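Local coordinates for regulator of Ty1 transposition protein 107 (Saccharomyces cerevisiae, PDB 3T7K), which binds phosphorylated histone H2A through its C-terminal tandem BRCT repeats, an interaction that serves the repair of damaged DNA, at residues C[49-52]-C[57-60]; C[76-81]-C[234-239]; C[159-164]-C[227-232]. All coordinates share one frame; numbering follows the deposited sequence.

In the fold
From the N terminus, contact 1 comes first: residues 49-52 and 57-60 meet across only four intervening residues, closing the short loop that leads from strand 48-50 to strand 62-64. Contact 2 opens afterwards at 76-81 and closes at 234-239, spanning 152 residues and joining the first BRCT repeat to the second. Contact 3, between 159-164 and 227-232, is nested inside that span and belongs to the second repeat alone. Contacts 1 and 2 touch through the Lys-59 to Glu-81 salt bridge. Contacts 2 and 3 share helix 229-237 and touch, for instance at Ile-236 on His-164, so helices 72-77, 154-163 and 229-237 meet between the repeats. Contacts 1 and 3 do not touch.

Contact 1: C[49-52]-C[57-60]; sequences KIFD and TDKL
OD2 of Asp-58 comes obliquely over the CD1-CE1 side of the Phe-51 ring, 3.3 Å from CD1 and equally 3.3 Å from CE1. Behind it the carboxyl carbon CG of Asp-58 comes to 3.6 Å from Phe-51 CE1, and the carboxylate plane is tilted 30° from that of the ring. Since the ring offers no N-H or O-H, the evidence is for van der Waals contact rather than a directed bond.

Leu-60 approaches from the same side of the ring plane, obliquely over the CD2-CE2 side. A single methyl does the touching: Leu-60 CD2 lies 3.3 Å from Phe-51 CD2, a tight carbon-carbon approach, and 3.6 Å from Phe-51 CE2. The other methyl of the leucine, CD1, continues the chain away from CA (chi2 172°), and this turns CD2 to the ring. The two backbones stay well apart, with 8.5 Å between the CA atoms of Phe-51 and Leu-60, so the side chains alone span the interval.

In the BRCT fold this places the contact beside an edge strand of the four-stranded parallel sheet. Strand 48-50 is that edge strand, and the chain must pass across strand 23-27, an inner strand, to reach 62-64. The ring of Phe-51 and the side chain of Leu-60 meet along that passage, and both also touch strand 23-27, at Lys-24 and Val-26 respectively. Between Asp-58 and Leu-60 the backbone turns through Lys-59, whose positive phi of 55° marks a left-handed conformation; its carbonyl oxygen is hydrogen-bonded to NZ of Lys-24. Leu-60 is buried and reaches Ile-54 as well, whereas Phe-51 and Asp-58 are only partly covered, and backbone hydrogen bonding ties Phe-51 to Ala-25.

Contact 2: C[76-81]-C[234-239]; sequences KSLSFE and ESIFHL
Leu-78 and Ile-236 bring the two backbones closest, their CA atoms 7.1 Å apart, and on both sides a helix is ending. After helix 72-77 the chain folds into a type I beta turn from Ser-77 to Phe-80. The carbonyl oxygen of Lys-76 secures this exit with two bonds, from Ser-79 N at 2.7 Å and from Ser-79 OG at 2.8 Å; the hydroxyl lies in the carbonyl plane, on a lone pair, at a C=O...donor angle of 137°. Helix 229-237 stops in a Schellman motif, in which the positive phi of Leu-239 goes together with two bonds back into the last turn. At this helix end Leu-239 N is bonded to Ile-236 O over 2.9 Å.

Leu-78 carries the contact. Leu-78 CD1 is 3.8 Å from Ile-236 O and 4.0 Å from Ile-236 CG2, the branch that stands anti to the backbone N while CG1 lies beside it (chi1 -68°). Leu-78 CD1 also meets the Phe-237 ring at its edge, near the plane, 4.0 Å from Phe-237 CD1. From the end of the helix, Leu-239 brings CD2 to 3.8 Å from the carbonyl oxygen of Leu-78. All these meetings are apolar or van der Waals in kind.

Joining the two BRCT repeats through helix ends is consistent with the helical interface known from other tandem BRCT proteins. Ile-236 and Phe-237 also touch Leu-75 of helix 72-77, Ile-236 reaches Val-160 of helix 154-163, and Leu-239 packs against Ile-125 and Lys-128 of helix 123-128.

Contact 3: C[159-164]-C[227-232]; sequences SVLKAH and VEWNWC
Leu-161 CD2 meets the benzo edge of the Trp-229 indole at CZ3, 3.6 Å away, and CG of the leucine follows in the ring plane. The two side chains run past one another in opposite directions. Beside them Val-160 CG1 approaches the same edge of Trp-229 at CH2, 4.0 Å off, its side chain standing nearly at right angles to the tryptophan. Leu-161 CD2 also lies 4.0 Å from Cys-232 CB, one helical turn beyond Trp-229. The indole extends towards helix 154-163 because its CG is anti to the backbone N (chi1 168°).

In the BRCT fold, this pairs helix 154-163, which lies between strands 143-147 and 168-172 along the chain, with helix 229-237, which follows strand 224-227. Shortening Leu-161 to an alanine would probably open a gap between CZ3 of Trp-229 and CB of Cys-232, and leave the indole edge less firmly placed.

Further out, Leu-161 and Cys-232 both pack on Ile-201 of strand 198-201 and on Phe-136, while Val-160 is backed by Leu-75. Trp-229 packs as well on an apolar side chain of the bound peptide.

Contact 1: C[49-52]-C[57-60]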
loop_
_atom_site.group_PDB
_atom_site.type_symbol
_atom_site.label_atom_id
_atom_site.label_comp_id
_atom_site.label_asym_id
_atom_site.label_seq_id
_atom_site.Cartn_x
_atom_site.Cartn_y
_atom_site.Cartn_z
ATOM N N LYS C 49 13.286 1.566 11.947
ATOM C CA LYS C 49 12.490 2.676 12.478
ATOM C C LYS C 49 11.467 2.110 13.439
ATOM O O LYS C 49 10.783 1.129 13.107
ATOM C CB LYS C 49 11.764 3.414 11.344
ATOM C CG LYS C 49 12.662 3.729 10.170
ATOM C CD LYS C 49 12.171 4.928 9.361
ATOM C CE LYS C 49 11.057 4.569 8.397
ATOM N NZ LYS C 49 10.864 5.657 7.394
ATOM N N ILE C 50 11.371 2.717 14.619
ATOM C CA ILE C 50 10.458 2.261 15.659
ATOM C C ILE C 50 9.425 3.338 15.987
ATOM O O ILE C 50 9.776 4.419 16.467
ATOM C CB ILE C 50 11.230 1.875 16.926
ATOM C CG1 ILE C 50 12.337 0.881 16.559
ATOM C CG2 ILE C 50 10.305 1.281 17.957
ATOM C CD1 ILE C 50 12.893 0.120 17.741
ATOM N N PHE C 51 8.157 3.042 15.704
ATOM C CA PHE C 51 7.071 3.988 15.932
ATOM C C PHE C 51 6.491 3.801 17.322
ATOM O O PHE C 51 6.585 2.716 17.913
ATOM C CB PHE C 51 5.986 3.821 14.870
ATOM C CG PHE C 51 6.507 3.935 13.475
ATOM C CD1 PHE C 51 6.251 5.061 12.715
ATOM C CD2 PHE C 51 7.289 2.929 12.929
ATOM C CE1 PHE C 51 6.752 5.170 11.424
ATOM C CE2 PHE C 51 7.791 3.039 11.643
ATOM C CZ PHE C 51 7.515 4.156 10.893
ATOM N N ASP C 52 5.899 4.871 17.846
ATOM C CA ASP C 52 5.334 4.848 19.195
ATOM C C ASP C 52 4.023 4.066 19.196
ATOM O O ASP C 52 3.772 3.230 20.061
ATOM C CB ASP C 52 5.101 6.281 19.691
ATOM O OD1 ASP C 52 7.174 6.898 18.667
ATOM O OD2 ASP C 52 6.478 8.113 20.354
ATOM N N THR C 57 -1.043 3.801 7.954
ATOM C CA THR C 57 -0.371 4.277 6.751
ATOM C C THR C 57 1.146 4.371 6.887
ATOM O O THR C 57 1.808 4.926 6.018
ATOM C CB THR C 57 -0.977 5.605 6.223
ATOM O OG1 THR C 57 -0.884 6.621 7.226
ATOM C CG2 THR C 57 -2.440 5.403 5.844
ATOM N N ASP C 58 1.697 3.833 7.973
ATOM C CA ASP C 58 3.155 3.726 8.097
ATOM C C ASP C 58 3.616 2.346 7.645
ATOM O O ASP C 58 4.815 2.088 7.528
ATOM C CB ASP C 58 3.625 3.984 9.528
ATOM C CG ASP C 58 3.445 5.423 9.947
ATOM O OD1 ASP C 58 3.302 6.290 9.058
ATOM O OD2 ASP C 58 3.453 5.689 11.166
ATOM N N LYS C 59 2.647 1.462 7.426
ATOM C CA LYS C 59 2.906 0.139 6.874
ATOM C C LYS C 59 3.939 -0.623 7.695
ATOM O O LYS C 59 4.927 -1.123 7.157
ATOM C CB LYS C 59 3.363 0.264 5.420
ATOM C CG LYS C 59 2.263 0.719 4.471
ATOM C CD LYS C 59 1.092 -0.261 4.499
ATOM C CE LYS C 59 -0.027 0.177 3.570
ATOM N NZ LYS C 59 -1.193 -0.750 3.634
ATOM N N LEU C 60 3.715 -0.705 9.000
ATOM C CA LEU C 60 4.616 -1.449 9.863
ATOM C C LEU C 60 4.746 -2.874 9.345
ATOM O O LEU C 60 3.814 -3.407 8.747
ATOM C CB LEU C 60 4.101 -1.459 11.294
ATOM C CG LEU C 60 3.738 -0.075 11.828
ATOM C CD1 LEU C 60 3.051 -0.185 13.192
ATOM C CD2 LEU C 60 4.955 0.800 11.908
#

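Contact 2: C[76-81]-C[234-239]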
loop_
_atom_site.group_PDB
_atom_site.type_symbol
_atom_site.label_atom_id
_atom_site.label_comp_id
_atom_site.label_asym_id
_atom_site.label_seq_id
_atom_site.Cartn_x
_atom_site.Cartn_y
_atom_site.Cartn_z
ATOM N N LYS C 76 -2.589 -6.359 17.261
ATOM C CA LYS C 76 -2.691 -5.574 16.033
ATOM C C LYS C 76 -1.575 -5.912 15.060
ATOM O O LYS C 76 -1.767 -5.849 13.843
ATOM C CB LYS C 76 -2.676 -4.076 16.317
ATOM C CG LYS C 76 -4.048 -3.464 16.600
ATOM C CD LYS C 76 -3.883 -2.002 17.019
ATOM C CE LYS C 76 -5.218 -1.312 17.227
ATOM N NZ LYS C 76 -5.015 0.108 17.634
ATOM N N SER C 77 -0.401 -6.253 15.587
ATOM C CA SER C 77 0.710 -6.574 14.699
ATOM C C SER C 77 0.296 -7.730 13.791
ATOM O O SER C 77 0.824 -7.889 12.687
ATOM C CB SER C 77 1.960 -6.942 15.488
ATOM O OG SER C 77 1.919 -8.290 15.904
ATOM N N LEU C 78 -0.666 -8.533 14.246
ATOM C CA LEU C 78 -1.127 -9.663 13.438
ATOM C C LEU C 78 -2.051 -9.245 12.295
ATOM O O LEU C 78 -2.505 -10.088 11.518
ATOM C CB LEU C 78 -1.754 -10.759 14.308
ATOM C CG LEU C 78 -0.659 -11.529 15.053
ATOM C CD1 LEU C 78 -1.207 -12.290 16.248
ATOM C CD2 LEU C 78 0.080 -12.471 14.086
ATOM N N SER C 79 -2.316 -7.947 12.180
ATOM C CA SER C 79 -2.970 -7.432 10.982
ATOM C C SER C 79 -2.070 -6.482 10.192
ATOM O O SER C 79 -2.568 -5.629 9.460
ATOM C CB SER C 79 -4.261 -6.696 11.323
ATOM O OG SER C 79 -3.955 -5.597 12.155
ATOM N N PHE C 80 -0.755 -6.616 10.338
ATOM C CA PHE C 80 0.137 -5.864 9.471
ATOM C C PHE C 80 0.015 -6.415 8.044
ATOM O O PHE C 80 -0.431 -7.553 7.841
ATOM C CB PHE C 80 1.577 -5.929 9.980
ATOM C CG PHE C 80 1.822 -5.113 11.217
ATOM C CD1 PHE C 80 0.815 -4.344 11.770
ATOM C CD2 PHE C 80 3.065 -5.104 11.818
ATOM C CE1 PHE C 80 1.042 -3.590 12.918
ATOM C CE2 PHE C 80 3.308 -4.360 12.956
ATOM C CZ PHE C 80 2.288 -3.596 13.510
ATOM N N GLU C 81 0.415 -5.617 7.060
ATOM C CA GLU C 81 0.161 -5.938 5.660
ATOM C C GLU C 81 1.415 -5.910 4.769
ATOM O O GLU C 81 1.586 -5.005 3.946
ATOM C CB GLU C 81 -0.889 -4.971 5.124
ATOM C CG GLU C 81 -2.227 -5.067 5.885
ATOM C CD GLU C 81 -3.204 -3.965 5.499
ATOM O OE1 GLU C 81 -2.928 -3.237 4.517
ATOM O OE2 GLU C 81 -4.241 -3.822 6.183
ATOM N N GLU C 234 -8.026 -15.903 20.633
ATOM C CA GLU C 234 -7.534 -17.146 20.064
ATOM C C GLU C 234 -7.615 -17.134 18.542
ATOM O O GLU C 234 -6.702 -17.617 17.878
ATOM C CB GLU C 234 -8.286 -18.363 20.612
ATOM C CG GLU C 234 -7.938 -18.700 22.048
ATOM O OE1 GLU C 234 -5.810 -19.671 21.610
ATOM O OE2 GLU C 234 -5.916 -18.063 23.107
ATOM N N SER C 235 -8.707 -16.602 17.989
ATOM C CA SER C 235 -8.835 -16.504 16.537
ATOM C C SER C 235 -7.696 -15.643 15.958
ATOM O O SER C 235 -7.149 -15.967 14.917
ATOM C CB SER C 235 -10.180 -15.903 16.141
ATOM O OG SER C 235 -11.254 -16.637 16.702
ATOM N N ILE C 236 -7.354 -14.556 16.639
ATOM C CA ILE C 236 -6.322 -13.660 16.146
ATOM C C ILE C 236 -4.953 -14.338 16.195
ATOM O O ILE C 236 -4.216 -14.298 15.224
ATOM C CB ILE C 236 -6.317 -12.333 16.904
ATOM C CG1 ILE C 236 -7.589 -11.554 16.579
ATOM C CG2 ILE C 236 -5.089 -11.492 16.525
ATOM C CD1 ILE C 236 -7.896 -10.456 17.574
ATOM N N PHE C 237 -4.638 -14.989 17.312
ATOM C CA PHE C 237 -3.371 -15.713 17.451
ATOM C C PHE C 237 -3.209 -16.812 16.420
ATOM O O PHE C 237 -2.093 -17.151 16.055
ATOM C CB PHE C 237 -3.240 -16.339 18.835
ATOM C CG PHE C 237 -2.952 -15.355 19.906
ATOM C CD1 PHE C 237 -2.453 -14.109 19.590
ATOM C CD2 PHE C 237 -3.190 -15.670 21.233
ATOM C CE1 PHE C 237 -2.186 -13.188 20.578
ATOM C CE2 PHE C 237 -2.930 -14.758 22.226
ATOM C CZ PHE C 237 -2.424 -13.512 21.897
ATOM N N HIS C 238 -4.325 -17.387 15.980
ATOM C CA HIS C 238 -4.305 -18.426 14.960
ATOM C C HIS C 238 -4.585 -17.854 13.575
ATOM O O HIS C 238 -4.575 -18.587 12.587
ATOM C CB HIS C 238 -5.365 -19.488 15.270
ATOM C CG HIS C 238 -5.055 -20.329 16.469
ATOM N ND1 HIS C 238 -6.029 -20.803 17.319
ATOM C CD2 HIS C 238 -3.875 -20.792 16.950
ATOM C CE1 HIS C 238 -5.465 -21.511 18.281
ATOM N NE2 HIS C 238 -4.160 -21.525 18.078
ATOM N N LEU C 239 -4.867 -16.554 13.506
ATOM C CA LEU C 239 -5.388 -15.949 12.278
ATOM C C LEU C 239 -6.423 -16.845 11.586
ATOM O O LEU C 239 -6.474 -16.940 10.357
ATOM C CB LEU C 239 -4.256 -15.574 11.320
ATOM C CG LEU C 239 -3.483 -14.349 11.812
ATOM C CD1 LEU C 239 -2.461 -13.878 10.773
ATOM C CD2 LEU C 239 -4.462 -13.249 12.128
#

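Contact 3: C[159-164]-C[227-232]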
loop_
_atom_site.group_PDB
_atom_site.type_symbol
_atom_site.label_atom_id
_atom_site.label_comp_id
_atom_site.label_asym_id
_atom_site.label_seq_id
_atom_site.Cartn_x
_atom_site.Cartn_y
_atom_site.Cartn_z
ATOM N N SER C 159 -10.828 -1.274 18.759
ATOM C CA SER C 159 -9.794 -0.901 17.810
ATOM C C SER C 159 -9.089 -2.147 17.293
ATOM O O SER C 159 -8.855 -2.269 16.093
ATOM C CB SER C 159 -8.794 0.063 18.457
ATOM O OG SER C 159 -7.872 0.542 17.491
ATOM N N VAL C 160 -8.785 -3.080 18.194
ATOM C CA VAL C 160 -8.212 -4.374 17.820
ATOM C C VAL C 160 -9.105 -5.155 16.842
ATOM O O VAL C 160 -8.646 -5.660 15.807
ATOM C CB VAL C 160 -7.961 -5.240 19.066
ATOM C CG1 VAL C 160 -7.684 -6.669 18.670
ATOM C CG2 VAL C 160 -6.814 -4.668 19.893
ATOM N N LEU C 161 -10.392 -5.240 17.163
ATOM C CA LEU C 161 -11.326 -6.002 16.336
ATOM C C LEU C 161 -11.495 -5.379 14.959
ATOM O O LEU C 161 -11.676 -6.076 13.967
ATOM C CB LEU C 161 -12.696 -6.097 17.020
ATOM C CG LEU C 161 -12.784 -6.931 18.306
ATOM C CD1 LEU C 161 -14.201 -6.879 18.922
ATOM C CD2 LEU C 161 -12.385 -8.366 18.032
ATOM N N LYS C 162 -11.483 -4.059 14.896
ATOM C CA LYS C 162 -11.649 -3.405 13.613
ATOM C C LYS C 162 -10.363 -3.585 12.810
ATOM O O LYS C 162 -10.400 -3.705 11.579
ATOM C CB LYS C 162 -12.000 -1.927 13.794
ATOM C CG LYS C 162 -13.433 -1.699 14.238
ATOM C CD LYS C 162 -13.718 -0.221 14.490
ATOM C CE LYS C 162 -13.215 0.219 15.860
ATOM N NZ LYS C 162 -13.545 1.647 16.148
ATOM N N ALA C 163 -9.228 -3.641 13.501
ATOM C CA ALA C 163 -7.963 -3.872 12.792
ATOM C C ALA C 163 -8.023 -5.223 12.110
ATOM O O ALA C 163 -7.312 -5.461 11.141
ATOM C CB ALA C 163 -6.761 -3.799 13.743
ATOM N N HIS C 164 -8.903 -6.104 12.596
ATOM C CA HIS C 164 -8.932 -7.469 12.096
ATOM C C HIS C 164 -10.190 -7.774 11.275
ATOM O O HIS C 164 -10.616 -8.927 11.162
ATOM C CB HIS C 164 -8.749 -8.487 13.237
ATOM C CG HIS C 164 -7.323 -8.679 13.660
ATOM N ND1 HIS C 164 -6.461 -9.541 13.008
ATOM C CD2 HIS C 164 -6.610 -8.136 14.676
ATOM C CE1 HIS C 164 -5.279 -9.511 13.596
ATOM N NE2 HIS C 164 -5.343 -8.667 14.614
ATOM N N VAL C 227 -20.003 -15.143 22.235
ATOM C CA VAL C 227 -18.682 -15.618 22.631
ATOM C C VAL C 227 -18.062 -14.728 23.694
ATOM O O VAL C 227 -18.542 -13.621 23.957
ATOM C CB VAL C 227 -17.708 -15.619 21.430
ATOM C CG1 VAL C 227 -18.202 -16.547 20.331
ATOM C CG2 VAL C 227 -17.565 -14.204 20.912
ATOM N N GLU C 228 -16.995 -15.221 24.312
ATOM C CA GLU C 228 -16.177 -14.407 25.199
ATOM C C GLU C 228 -15.066 -13.714 24.390
ATOM O O GLU C 228 -14.757 -14.111 23.263
ATOM C CB GLU C 228 -15.549 -15.276 26.291
ATOM C CG GLU C 228 -16.562 -16.109 27.079
ATOM C CD GLU C 228 -15.949 -16.902 28.225
ATOM O OE1 GLU C 228 -15.688 -18.110 28.044
ATOM O OE2 GLU C 228 -15.746 -16.314 29.307
ATOM N N TRP C 229 -14.476 -12.677 24.970
ATOM C CA TRP C 229 -13.368 -11.966 24.335
ATOM C C TRP C 229 -12.279 -12.954 23.948
ATOM O O TRP C 229 -11.726 -12.888 22.854
ATOM C CB TRP C 229 -12.824 -10.879 25.276
ATOM C CG TRP C 229 -11.505 -10.272 24.850
ATOM C CD1 TRP C 229 -10.341 -10.275 25.561
ATOM C CD2 TRP C 229 -11.217 -9.588 23.618
ATOM N NE1 TRP C 229 -9.352 -9.634 24.856
ATOM C CE2 TRP C 229 -9.862 -9.201 23.662
ATOM C CE3 TRP C 229 -11.975 -9.269 22.487
ATOM C CZ2 TRP C 229 -9.243 -8.507 22.613
ATOM C CZ3 TRP C 229 -11.356 -8.581 21.442
ATOM C CH2 TRP C 229 -10.006 -8.208 21.517
ATOM N N ASN C 230 -11.991 -13.895 24.836
ATOM C CA ASN C 230 -10.937 -14.874 24.587
ATOM C C ASN C 230 -11.118 -15.630 23.280
ATOM O O ASN C 230 -10.168 -16.180 22.745
ATOM C CB ASN C 230 -10.870 -15.877 25.739
ATOM C CG ASN C 230 -9.506 -15.942 26.371
ATOM O OD1 ASN C 230 -8.580 -16.531 25.812
ATOM N ND2 ASN C 230 -9.371 -15.342 27.550
ATOM N N TRP C 231 -12.350 -15.694 22.786
ATOM C CA TRP C 231 -12.640 -16.390 21.532
ATOM C C TRP C 231 -12.030 -15.603 20.380
ATOM O O TRP C 231 -11.534 -16.183 19.399
ATOM C CB TRP C 231 -14.166 -16.515 21.346
ATOM C CG TRP C 231 -14.656 -17.246 20.118
ATOM C CD1 TRP C 231 -14.933 -18.590 20.005
ATOM C CD2 TRP C 231 -14.962 -16.670 18.842
ATOM N NE1 TRP C 231 -15.394 -18.873 18.744
ATOM C CE2 TRP C 231 -15.419 -17.710 18.010
ATOM C CE3 TRP C 231 -14.896 -15.373 18.322
ATOM C CZ2 TRP C 231 -15.801 -17.494 16.690
ATOM C CZ3 TRP C 231 -15.275 -15.159 17.006
ATOM C CH2 TRP C 231 -15.719 -16.213 16.207
ATOM N N CYS C 232 -12.078 -14.278 20.508
ATOM C CA CYS C 232 -11.513 -13.381 19.501
ATOM C C CYS C 232 -9.996 -13.395 19.561
ATOM O O CYS C 232 -9.337 -13.295 18.532
ATOM C CB CYS C 232 -11.983 -11.951 19.725
ATOM S SG CYS C 232 -13.773 -11.767 19.647
#